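Probable acetyltransferases (Chromobacterium violaceum, PDB 3PZJ) probably transfers an acetyl group to the N-terminus of proteins, perhaps at serine or alanine, as a member of the GNAT family of acetyltransferases. Local coordinates at residues 166-171 against 196-201; 136-141 against 172-177; 120-125 against 142-147; 147-150 against 155-158. All blocks are in the same frame, centred on the assembly; numbering follows the deposited sequence.

Contact 1 (166-171 against 196-201)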
loop_
_atom_site.group_PDB
_atom_site.type_symbol
_atom_site.label_atom_id
_atom_site.label_comp_id
_atom_site.label_asym_id
_atom_site.label_seq_id
_atom_site.Cartn_x
_atom_site.Cartn_y
_atom_site.Cartn_z
ATOM N N ALA A 166 10.563 19.669 1.579
ATOM C CA ALA A 166 11.834 19.278 2.186
ATOM C C ALA A 166 11.974 17.731 2.132
ATOM O O ALA A 166 13.034 17.201 1.922
ATOM C CB ALA A 166 11.889 19.756 3.628
ATOM N N SER A 167 10.866 17.022 2.355
ATOM C CA SER A 167 10.911 15.566 2.315
ATOM C C SER A 167 11.172 15.029 0.909
ATOM O O SER A 167 11.976 14.105 0.764
ATOM C CB SER A 167 9.667 14.950 2.981
ATOM O OG SER A 167 9.634 13.544 2.865
ATOM N N ALA A 168 10.526 15.593 -0.100
ATOM C CA ALA A 168 10.774 15.247 -1.474
ATOM C C ALA A 168 12.245 15.463 -1.867
ATOM O O ALA A 168 12.858 14.632 -2.522
ATOM C CB ALA A 168 9.845 16.030 -2.392
ATOM N N ALA A 169 12.848 16.516 -1.360
ATOM C CA ALA A 169 14.211 16.867 -1.765
ATOM C C ALA A 169 15.163 15.956 -1.023
ATOM O O ALA A 169 16.172 15.480 -1.591
ATOM C CB ALA A 169 14.506 18.365 -1.460
ATOM N N ALA A 170 14.804 15.628 0.214
ATOM C CA ALA A 170 15.543 14.622 0.953
ATOM C C ALA A 170 15.547 13.266 0.249
ATOM O O ALA A 170 16.564 12.643 0.118
ATOM C CB ALA A 170 14.979 14.445 2.444
ATOM N N ALA A 171 14.391 12.781 -0.120
ATOM C CA ALA A 171 14.338 11.527 -0.865
ATOM C C ALA A 171 15.280 11.528 -2.064
ATOM O O ALA A 171 16.085 10.615 -2.287
ATOM C CB ALA A 171 12.867 11.211 -1.297
ATOM N N HIS A 196 3.464 11.825 -2.972
ATOM C CA HIS A 196 4.555 11.457 -3.855
ATOM C C HIS A 196 5.146 10.121 -3.409
ATOM O O HIS A 196 5.405 9.928 -2.171
ATOM C CB HIS A 196 5.703 12.491 -3.776
ATOM C CG HIS A 196 5.409 13.853 -4.354
ATOM N ND1 HIS A 196 4.558 14.080 -5.412
ATOM C CD2 HIS A 196 5.956 15.066 -4.041
ATOM C CE1 HIS A 196 4.577 15.379 -5.716
ATOM N NE2 HIS A 196 5.400 15.995 -4.886
ATOM N N VAL A 197 5.406 9.229 -4.375
ATOM C CA VAL A 197 6.059 7.945 -4.109
ATOM C C VAL A 197 7.403 7.903 -4.782
ATOM O O VAL A 197 7.535 8.196 -6.003
ATOM C CB VAL A 197 5.200 6.739 -4.574
ATOM C CG1 VAL A 197 5.933 5.394 -4.257
ATOM C CG2 VAL A 197 3.812 6.774 -3.926
ATOM N N PHE A 198 8.421 7.600 -3.976
ATOM C CA PHE A 198 9.765 7.433 -4.394
ATOM C C PHE A 198 10.220 6.009 -4.025
ATOM O O PHE A 198 9.704 5.459 -3.089
ATOM C CB PHE A 198 10.696 8.377 -3.666
ATOM C CG PHE A 198 10.381 9.832 -3.833
ATOM C CD1 PHE A 198 11.077 10.608 -4.764
ATOM C CD2 PHE A 198 9.474 10.469 -2.996
ATOM C CE1 PHE A 198 10.806 11.977 -4.889
ATOM C CE2 PHE A 198 9.217 11.810 -3.130
ATOM C CZ PHE A 198 9.849 12.554 -4.108
ATOM N N SER A 199 11.245 5.475 -4.682
ATOM C CA SER A 199 11.755 4.170 -4.343
ATOM C C SER A 199 13.202 3.981 -4.652
ATOM O O SER A 199 13.770 4.666 -5.508
ATOM C CB SER A 199 10.957 3.053 -5.037
ATOM O OG SER A 199 11.322 2.958 -6.402
HETATM N N MSE A 200 13.794 3.021 -3.943
HETATM C CA MSE A 200 15.164 2.577 -4.159
HETATM C C MSE A 200 15.176 1.051 -4.235
HETATM O O MSE A 200 14.787 0.365 -3.290
HETATM C CB MSE A 200 16.072 3.060 -3.028
HETATM C CG MSE A 200 17.142 2.059 -2.621
HETATM SE SE MSE A 200 18.901 2.878 -2.422
HETATM C CE MSE A 200 19.036 3.733 -4.169
ATOM N N LEU A 201 15.621 0.532 -5.373
ATOM C CA LEU A 201 15.590 -0.860 -5.665
ATOM C C LEU A 201 16.883 -1.485 -5.211
ATOM O O LEU A 201 17.920 -0.799 -5.075
ATOM C CB LEU A 201 15.451 -1.060 -7.152
ATOM C CG LEU A 201 14.249 -0.480 -7.879
ATOM C CD1 LEU A 201 14.139 -1.070 -9.266
ATOM C CD2 LEU A 201 12.947 -0.805 -7.078
#

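Contact 2 (136-141 against 172-177)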
loop_
_atom_site.group_PDB
_atom_site.type_symbol
_atom_site.label_atom_id
_atom_site.label_comp_id
_atom_site.label_asym_id
_atom_site.label_seq_id
_atom_site.Cartn_x
_atom_site.Cartn_y
_atom_site.Cartn_z
ATOM N N LEU A 136 24.561 13.010 10.867
ATOM C CA LEU A 136 23.852 11.921 11.601
ATOM C C LEU A 136 22.503 11.622 10.967
ATOM O O LEU A 136 22.075 10.489 10.935
ATOM C CB LEU A 136 23.611 12.277 13.061
ATOM C CG LEU A 136 24.795 12.776 13.891
ATOM C CD1 LEU A 136 24.412 13.004 15.343
ATOM C CD2 LEU A 136 25.933 11.803 13.803
ATOM N N ALA A 137 21.780 12.638 10.522
ATOM C CA ALA A 137 20.506 12.363 9.832
ATOM C C ALA A 137 20.690 11.457 8.619
ATOM O O ALA A 137 19.970 10.492 8.464
ATOM C CB ALA A 137 19.765 13.647 9.450
ATOM N N THR A 138 21.665 11.779 7.763
ATOM C CA THR A 138 21.956 11.006 6.575
ATOM C C THR A 138 22.377 9.592 6.945
ATOM O O THR A 138 21.907 8.627 6.354
ATOM C CB THR A 138 23.032 11.723 5.711
ATOM O OG1 THR A 138 22.550 13.065 5.494
ATOM C CG2 THR A 138 23.168 11.022 4.364
ATOM N N GLU A 139 23.211 9.440 7.971
ATOM C CA GLU A 139 23.566 8.113 8.386
ATOM C C GLU A 139 22.376 7.323 8.900
ATOM O O GLU A 139 22.273 6.124 8.586
ATOM C CB GLU A 139 24.670 8.163 9.457
ATOM C CG GLU A 139 25.149 6.747 9.746
ATOM C CD GLU A 139 26.460 6.675 10.531
ATOM O OE1 GLU A 139 26.852 7.681 11.150
ATOM O OE2 GLU A 139 27.078 5.577 10.530
ATOM N N ALA A 140 21.457 7.979 9.638
ATOM C CA ALA A 140 20.283 7.264 10.151
ATOM C C ALA A 140 19.496 6.609 8.973
ATOM O O ALA A 140 19.126 5.435 8.980
ATOM C CB ALA A 140 19.401 8.225 10.936
ATOM N N VAL A 141 19.250 7.388 7.946
ATOM C CA VAL A 141 18.504 6.867 6.826
ATOM C C VAL A 141 19.323 5.766 6.051
ATOM O O VAL A 141 18.817 4.683 5.707
ATOM C CB VAL A 141 18.055 7.989 5.900
ATOM C CG1 VAL A 141 17.453 7.371 4.659
ATOM C CG2 VAL A 141 16.987 8.834 6.549
ATOM N N ARG A 172 15.189 12.571 -2.866
ATOM C CA ARG A 172 16.052 12.647 -4.052
ATOM C C ARG A 172 17.536 12.733 -3.680
ATOM O O ARG A 172 18.369 12.116 -4.338
ATOM C CB ARG A 172 15.602 13.805 -4.975
ATOM C CG ARG A 172 14.353 13.517 -5.729
ATOM C CD ARG A 172 13.819 14.776 -6.435
ATOM N NE ARG A 172 12.592 14.668 -7.217
ATOM C CZ ARG A 172 12.473 14.029 -8.385
ATOM N NH1 ARG A 172 13.480 13.383 -8.933
ATOM N NH2 ARG A 172 11.340 14.070 -9.028
ATOM N N ARG A 173 17.834 13.422 -2.609
ATOM C CA ARG A 173 19.187 13.610 -2.160
ATOM C C ARG A 173 19.741 12.258 -1.729
ATOM O O ARG A 173 20.853 11.978 -1.982
ATOM C CB ARG A 173 19.182 14.610 -1.024
ATOM C CG ARG A 173 20.494 14.984 -0.510
ATOM C CD ARG A 173 20.513 16.280 0.224
ATOM N NE ARG A 173 19.498 16.388 1.234
ATOM C CZ ARG A 173 18.534 17.304 1.228
ATOM N NH1 ARG A 173 17.685 17.342 2.208
ATOM N NH2 ARG A 173 18.441 18.204 0.256
ATOM N N PHE A 174 18.915 11.444 -1.108
ATOM C CA PHE A 174 19.308 10.089 -0.662
ATOM C C PHE A 174 19.418 9.081 -1.784
ATOM O O PHE A 174 19.955 8.003 -1.617
ATOM C CB PHE A 174 18.358 9.594 0.434
ATOM C CG PHE A 174 18.399 10.410 1.708
ATOM C CD1 PHE A 174 19.583 10.988 2.178
ATOM C CD2 PHE A 174 17.248 10.663 2.401
ATOM C CE1 PHE A 174 19.598 11.759 3.383
ATOM C CE2 PHE A 174 17.242 11.422 3.600
ATOM C CZ PHE A 174 18.409 11.985 4.082
ATOM N N GLY A 175 18.917 9.416 -2.943
ATOM C CA GLY A 175 19.046 8.577 -4.103
ATOM C C GLY A 175 17.798 7.736 -4.423
ATOM O O GLY A 175 17.880 6.863 -5.253
ATOM N N PHE A 176 16.675 7.969 -3.752
ATOM C CA PHE A 176 15.396 7.407 -4.178
ATOM C C PHE A 176 15.009 8.038 -5.518
ATOM O O PHE A 176 15.319 9.236 -5.775
ATOM C CB PHE A 176 14.296 7.724 -3.158
ATOM C CG PHE A 176 14.491 7.085 -1.802
ATOM C CD1 PHE A 176 13.929 5.865 -1.506
ATOM C CD2 PHE A 176 15.242 7.733 -0.781
ATOM C CE1 PHE A 176 14.058 5.292 -0.225
ATOM C CE2 PHE A 176 15.401 7.126 0.504
ATOM C CZ PHE A 176 14.817 5.948 0.743
ATOM N N GLN A 177 14.327 7.268 -6.355
ATOM C CA GLN A 177 13.835 7.753 -7.617
ATOM C C GLN A 177 12.371 8.086 -7.498
ATOM O O GLN A 177 11.603 7.286 -6.914
ATOM C CB GLN A 177 13.966 6.639 -8.657
ATOM C CG GLN A 177 15.376 6.103 -8.894
ATOM C CD GLN A 177 16.356 7.234 -9.175
ATOM O OE1 GLN A 177 17.328 7.459 -8.419
ATOM N NE2 GLN A 177 16.069 7.988 -10.228
#

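Contact 3 (120-125 against 142-147). With EDO (1,2-ethanediol), chain D.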
loop_
_atom_site.group_PDB
_atom_site.type_symbol
_atom_site.label_atom_id
_atom_site.label_comp_id
_atom_site.label_asym_id
_atom_site.label_seq_id
_atom_site.Cartn_x
_atom_site.Cartn_y
_atom_site.Cartn_z
ATOM N N ILE A 120 9.144 -2.668 1.373
ATOM C CA ILE A 120 9.108 -1.957 2.658
ATOM C C ILE A 120 9.092 -0.451 2.378
ATOM O O ILE A 120 9.431 -0.052 1.252
ATOM C CB ILE A 120 10.318 -2.370 3.539
ATOM C CG1 ILE A 120 10.089 -2.029 4.997
ATOM C CG2 ILE A 120 11.670 -1.914 2.936
ATOM C CD1 ILE A 120 10.971 -2.967 6.013
ATOM N N GLU A 121 8.737 0.344 3.403
ATOM C CA GLU A 121 8.693 1.795 3.292
ATOM C C GLU A 121 9.479 2.375 4.468
ATOM O O GLU A 121 9.267 1.885 5.583
ATOM C CB GLU A 121 7.272 2.219 3.332
ATOM C CG GLU A 121 7.054 3.740 3.240
ATOM C CD GLU A 121 5.585 4.125 3.361
ATOM O OE1 GLU A 121 4.665 3.338 3.085
ATOM O OE2 GLU A 121 5.370 5.242 3.834
ATOM N N ILE A 122 10.447 3.287 4.230
ATOM C CA ILE A 122 11.058 4.061 5.307
ATOM C C ILE A 122 10.132 5.244 5.548
ATOM O O ILE A 122 9.821 5.961 4.627
ATOM C CB ILE A 122 12.494 4.494 4.957
ATOM C CG1 ILE A 122 13.412 3.284 5.101
ATOM C CG2 ILE A 122 13.019 5.575 5.858
ATOM C CD1 ILE A 122 14.732 3.382 4.392
ATOM N N GLY A 123 9.668 5.377 6.774
ATOM C CA GLY A 123 8.816 6.445 7.172
ATOM C C GLY A 123 8.904 6.805 8.617
ATOM O O GLY A 123 9.872 6.453 9.280
ATOM N N HIS A 124 7.924 7.588 9.033
ATOM C CA HIS A 124 7.867 8.201 10.306
ATOM C C HIS A 124 9.178 8.896 10.614
ATOM O O HIS A 124 9.682 8.865 11.753
ATOM C CB HIS A 124 7.540 7.124 11.371
ATOM C CG HIS A 124 6.137 6.638 11.316
ATOM N ND1 HIS A 124 5.846 5.325 11.063
ATOM C CD2 HIS A 124 4.944 7.260 11.498
ATOM C CE1 HIS A 124 4.529 5.165 11.033
ATOM N NE2 HIS A 124 3.953 6.323 11.279
ATOM N N VAL A 125 9.682 9.652 9.624
ATOM C CA VAL A 125 10.936 10.339 9.795
ATOM C C VAL A 125 10.689 11.625 10.537
ATOM O O VAL A 125 10.035 12.575 10.012
ATOM C CB VAL A 125 11.620 10.645 8.462
ATOM C CG1 VAL A 125 12.956 11.488 8.635
ATOM C CG2 VAL A 125 11.791 9.388 7.607
ATOM N N PHE A 142 20.583 6.054 5.774
ATOM C CA PHE A 142 21.473 5.063 5.146
ATOM C C PHE A 142 21.480 3.748 5.912
ATOM O O PHE A 142 21.421 2.699 5.276
ATOM C CB PHE A 142 22.870 5.625 5.172
ATOM C CG PHE A 142 23.914 4.692 4.689
ATOM C CD1 PHE A 142 24.270 4.680 3.373
ATOM C CD2 PHE A 142 24.653 3.922 5.595
ATOM C CE1 PHE A 142 25.302 3.842 2.924
ATOM C CE2 PHE A 142 25.658 3.100 5.159
ATOM C CZ PHE A 142 25.982 3.065 3.822
ATOM N N LEU A 143 21.486 3.782 7.243
ATOM C CA LEU A 143 21.452 2.517 8.051
ATOM C C LEU A 143 20.137 1.704 7.888
ATOM O O LEU A 143 20.188 0.454 7.818
ATOM C CB LEU A 143 21.710 2.791 9.501
ATOM C CG LEU A 143 23.096 3.184 9.886
ATOM C CD1 LEU A 143 23.148 3.735 11.369
ATOM C CD2 LEU A 143 24.034 1.965 9.694
ATOM N N LEU A 144 18.980 2.390 7.700
ATOM C CA LEU A 144 17.762 1.652 7.419
ATOM C C LEU A 144 17.761 1.125 6.031
ATOM O O LEU A 144 17.258 0.018 5.825
ATOM C CB LEU A 144 16.505 2.448 7.710
ATOM C CG LEU A 144 16.166 2.764 9.168
ATOM C CD1 LEU A 144 14.787 3.345 9.231
ATOM C CD2 LEU A 144 16.289 1.561 10.139
ATOM N N LEU A 145 18.338 1.838 5.060
ATOM C CA LEU A 145 18.414 1.269 3.696
ATOM C C LEU A 145 19.320 0.013 3.713
ATOM O O LEU A 145 18.912 -1.087 3.247
ATOM C CB LEU A 145 18.923 2.338 2.738
ATOM C CG LEU A 145 17.892 3.433 2.421
ATOM C CD1 LEU A 145 18.627 4.619 1.754
ATOM C CD2 LEU A 145 16.806 2.840 1.496
ATOM N N LYS A 146 20.527 0.183 4.271
ATOM C CA LYS A 146 21.492 -0.904 4.320
ATOM C C LYS A 146 20.834 -2.108 4.935
ATOM O O LYS A 146 20.908 -3.212 4.397
ATOM C CB LYS A 146 22.699 -0.500 5.148
ATOM C CG LYS A 146 23.834 -1.557 5.220
ATOM C CD LYS A 146 24.814 -1.080 6.293
ATOM C CE LYS A 146 26.147 -1.837 6.232
ATOM N NZ LYS A 146 27.233 -0.878 6.652
ATOM N N THR A 147 20.141 -1.876 6.059
ATOM C CA THR A 147 19.561 -2.942 6.809
ATOM C C THR A 147 18.468 -3.666 6.040
ATOM O O THR A 147 18.359 -4.904 6.100
ATOM C CB THR A 147 19.046 -2.458 8.193
ATOM O OG1 THR A 147 20.142 -1.941 9.003
ATOM C CG2 THR A 147 18.396 -3.596 8.923
HETATM C C1 EDO D . 5.006 9.186 8.460
HETATM O O1 EDO D . 5.632 10.334 8.976
HETATM C C2 EDO D . 5.590 8.887 7.102
HETATM O O2 EDO D . 5.655 7.490 7.020
#

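Contact 4 (147-150 against 155-158)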
loop_
_atom_site.group_PDB
_atom_site.type_symbol
_atom_site.label_atom_id
_atom_site.label_comp_id
_atom_site.label_asym_id
_atom_site.label_seq_id
_atom_site.Cartn_x
_atom_site.Cartn_y
_atom_site.Cartn_z
ATOM N N THR A 147 20.141 -1.876 6.059
ATOM C CA THR A 147 19.561 -2.942 6.809
ATOM C C THR A 147 18.468 -3.666 6.040
ATOM O O THR A 147 18.359 -4.904 6.100
ATOM C CB THR A 147 19.046 -2.458 8.193
ATOM O OG1 THR A 147 20.142 -1.941 9.003
ATOM C CG2 THR A 147 18.396 -3.596 8.923
ATOM N N ALA A 148 17.630 -2.904 5.353
ATOM C CA ALA A 148 16.546 -3.491 4.592
ATOM C C ALA A 148 17.093 -4.356 3.447
ATOM O O ALA A 148 16.599 -5.523 3.211
ATOM C CB ALA A 148 15.583 -2.370 4.047
ATOM N N PHE A 149 18.061 -3.838 2.719
ATOM C CA PHE A 149 18.608 -4.620 1.614
ATOM C C PHE A 149 19.359 -5.869 2.130
ATOM O O PHE A 149 19.262 -6.957 1.532
ATOM C CB PHE A 149 19.444 -3.719 0.673
ATOM C CG PHE A 149 18.588 -2.664 -0.017
ATOM C CD1 PHE A 149 17.556 -3.061 -0.859
ATOM C CD2 PHE A 149 18.774 -1.306 0.178
ATOM C CE1 PHE A 149 16.744 -2.167 -1.502
ATOM C CE2 PHE A 149 17.930 -0.375 -0.466
ATOM C CZ PHE A 149 16.921 -0.772 -1.275
ATOM N N GLU A 150 20.057 -5.744 3.264
ATOM C CA GLU A 150 20.727 -6.923 3.880
ATOM C C GLU A 150 19.690 -7.941 4.345
ATOM O O GLU A 150 19.968 -9.134 4.475
ATOM C CB GLU A 150 21.666 -6.513 5.047
ATOM C CG GLU A 150 22.935 -5.855 4.475
ATOM C CD GLU A 150 23.997 -5.427 5.503
ATOM O OE1 GLU A 150 23.737 -5.453 6.738
ATOM O OE2 GLU A 150 25.064 -5.012 5.002
ATOM N N ARG A 155 12.717 -3.570 -2.670
ATOM C CA ARG A 155 12.176 -2.261 -2.942
ATOM C C ARG A 155 11.995 -1.533 -1.580
ATOM O O ARG A 155 11.348 -2.097 -0.679
ATOM C CB ARG A 155 10.789 -2.451 -3.587
ATOM C CG ARG A 155 9.999 -1.150 -3.810
ATOM C CD ARG A 155 8.535 -1.409 -4.156
ATOM N NE ARG A 155 7.750 -0.191 -4.197
ATOM C CZ ARG A 155 7.916 0.825 -5.091
ATOM N NH1 ARG A 155 8.737 0.756 -6.119
ATOM N NH2 ARG A 155 7.233 1.924 -4.939
ATOM N N CYS A 156 12.526 -0.328 -1.443
ATOM C CA CYS A 156 12.428 0.507 -0.295
ATOM C C CYS A 156 11.653 1.811 -0.656
ATOM O O CYS A 156 12.218 2.394 -1.538
ATOM C CB CYS A 156 13.765 0.829 0.381
ATOM S SG CYS A 156 14.491 -0.542 1.301
ATOM N N GLU A 157 10.474 2.143 -0.175
ATOM C CA GLU A 157 9.781 3.331 -0.592
ATOM C C GLU A 157 10.100 4.470 0.345
ATOM O O GLU A 157 10.471 4.265 1.467
ATOM C CB GLU A 157 8.277 3.132 -0.557
ATOM C CG GLU A 157 7.770 2.390 -1.647
ATOM C CD GLU A 157 6.272 2.276 -1.649
ATOM O OE1 GLU A 157 5.795 1.719 -2.593
ATOM O OE2 GLU A 157 5.614 2.722 -0.742
ATOM N N TRP A 158 9.900 5.669 -0.160
ATOM C CA TRP A 158 9.821 6.880 0.602
ATOM C C TRP A 158 8.600 7.597 0.067
ATOM O O TRP A 158 8.469 7.767 -1.102
ATOM C CB TRP A 158 11.074 7.726 0.441
ATOM C CG TRP A 158 11.132 9.031 1.199
ATOM C CD1 TRP A 158 10.372 10.129 1.003
ATOM C CD2 TRP A 158 12.037 9.364 2.241
ATOM N NE1 TRP A 158 10.732 11.117 1.858
ATOM C CE2 TRP A 158 11.758 10.674 2.632
ATOM C CE3 TRP A 158 13.062 8.687 2.878
ATOM C CZ2 TRP A 158 12.467 11.307 3.624
ATOM C CZ3 TRP A 158 13.742 9.318 3.864
ATOM C CH2 TRP A 158 13.452 10.612 4.222
#

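Contact 1 (166-171 against 196-201)
The phenyl ring of Phe-198 receives the CB of Ala-171 over one face. This methyl sits 3.7 Å above the ring plane, almost over its centre. The line from Ala-171 CB to the centroid is 12° off the ring normal, a close CH-pi contact. Ala-168 CB meets the same ring obliquely at the far end, 3.9 Å from Phe-198 CZ. The imidazole of His-196 is also approached at a slant by Ala-168 CB, which lies 4.3 Å from His-196 CD2. Phe-178 meets the rings of both Phe-198 and His-196 edge-to-face. Phe-198 carries CG anti to its carbonyl carbon (chi1 -59°), which turns the ring toward the helix. Ala-168 and Ala-171, about one turn apart, both reach it there. Helix 165-174 packs here on a sheet of the GNAT fold. Over these segments its axis passes 9.8 Å from that of strand 191-201, and the two run 20° from parallel. The CA atoms of Ala-171 and Phe-198 are 7.1 Å apart. No hydrogen bond joins the segments. The imidazole of His-196 has its polar partner outside them: ND1 is hydrogen-bonded to Thr-181 OG1. Trp-158 of the adjacent strand 155-161 touches Ala-171 and hydrogen-bonds through NE1 to Ser-167 OG, while Ser-199 OG bonds to Glu-179 and to Arg-183 of the second subunit.

Contact 2 (136-141 against 172-177)
Apolar packing carries this contact, and the ring of Phe-174 is its centre. Val-141 comes over one face of that ring. Its CG1 lies 4.0 Å above the plane, offset toward the rim. Its other methyl, CG2, is 3.9 Å from Phe-174 CE2. The valine and phenylalanine side chains cross at about a right angle. Thr-138, one turn earlier on helix 135-150, meets the ring at CE1, across the ring from the CD2 and CE2 atoms that Val-141 touches. Its CG2 is 3.8 Å from Phe-174 CE1 and approaches at a slant. CG2 is placed anti to the backbone N by chi1 of -53° for OG1.

Polar atoms play a lesser part. Thr-138 OG1 lies in the plane of the Phe-174 ring at its edge, 3.9 Å from CE1, and has a weak hydrogen bond back to Thr-134 O. No hydrogen bond crosses between the segments.

Backbone bonds shape the end of helix 165-174. Gly-175 closes it with a Schellman motif at a positive phi of 100°, a conformation that glycine readily adopts. The chain then turns to Phe-176, which packs on Trp-158 and Phe-198.

The two helices that flank strand 155-161 in the chain thus meet through methyl groups and one aromatic ring. With no directed bond across, the contact itself rests on shape fit and the burial of apolar surface, chiefly that of Val-141.

Contact 3 (120-125 against 142-147)
Ile-122 on strand 119-127 faces Leu-144 on helix 135-150, with their CA atoms 7.4 Å apart. The isoleucine does the reaching. Its CG1 is anti to the carbonyl carbon (chi1 -76°) and CD1 extends beyond it toward the helix. There Ile-122 CD1 is 3.6 Å from Leu-145 CD2. The same methyl lies 3.9 Å from Leu-144 CB, so it meets the base of one leucine and the branched end of the next. Ile-122 and Leu-145 cross at about a right angle. All three side chains are buried, and Leu-145 also packs on Cys-156 and Phe-176. Within the helix, Thr-147 OG1 donates to Leu-143 O at 2.7 Å. Leu-143 O thus accepts two bonds, from Thr-147 OG1 and Thr-147 N, on opposite faces of its carbonyl plane. Glu-121 makes a salt bridge with Arg-111. The strand departs from extended geometry at His-124, where phi and psi are both positive. His-124 N is hydrogen-bonded to O2 of a 1,2-ethanediol, 3.0 Å away. O2 lies over one face of the imidazole, and the diol is also bonded by Tyr-69 OH. O2 packs against Gly-123 CA, which has no side chain in its way. The corresponding strand of GNAT enzymes usually carries a beta bulge whose backbone N-H binds the acetyl group. The diol, probably from the crystallisation liquor, takes up one N-H of this strand, but no acetyl-CoA is present; a role in binding it is only inferred from the family. Strand 119-127 and helix 135-150 open the beta-alpha-beta crossover of the GNAT core.

Contact 4 (147-150 against 155-158)
The sulfur of Cys-156 sits over a face of the Phe-149 ring. This holds for one of its two modelled conformers and may differ in the other. Cys-156 SG is 4.0 Å from the centroid of the Phe-149 ring and 27° off the normal, a sulfur-aromatic contact shifted toward CZ. Ala-148 CB is 3.5 Å from Cys-156 SG, so SG touches both neighbouring helix residues. Chi1 of Cys-156 is -73°, which sets SG beside the backbone N. Phe-149 likewise has CG beside its own N, and this swings the ring across to the strand.

The Arg-155 side chain sets off away from the helix. Its guanidinium grips Glu-157 side-on. Arg-155 NE is 3.2 Å and Arg-155 NH2 2.8 Å from Glu-157 OE1, which lies in the guanidinium plane. Both meet OE1 on its anti side, from opposite faces of the carboxylate plane and tilted out of it. NH2 also forms a salt bridge with Glu-179, and NH1 bonds to Arg-183 O of the second subunit.

Helix 135-150 ends here and strand 155-161 starts after a short loop, completing the crossover from strand 119-127. Ile-120 of that strand packs on Ala-148 and Cys-156. Met-200 of strand 191-201 touches Phe-149, and Trp-205 of helix 202-206 stacks on its ring.

In the fold
Contacts 3 and 4 are buried and pin helix 135-150 to the adjacent strands 119-127 and 155-161. Contacts 1 and 2 are only partly buried. Helix 135-150 serves contacts 2, 3 and 4; helix 165-174 serves contacts 1 and 2. Contact 2 alone joins helix to helix; the other three set a helix on the sheet. The interactions across each contact are apolar or aromatic: methyl on ring in contacts 1 and 2, aliphatic in contact 3, sulfur on ring in contact 4. Polar groups appear at their margins, near the diol in contact 3 and toward the second subunit in contacts 1 and 4. Phe-176 of contact 2 links all four, packing on Phe-198, Leu-145 and Trp-158.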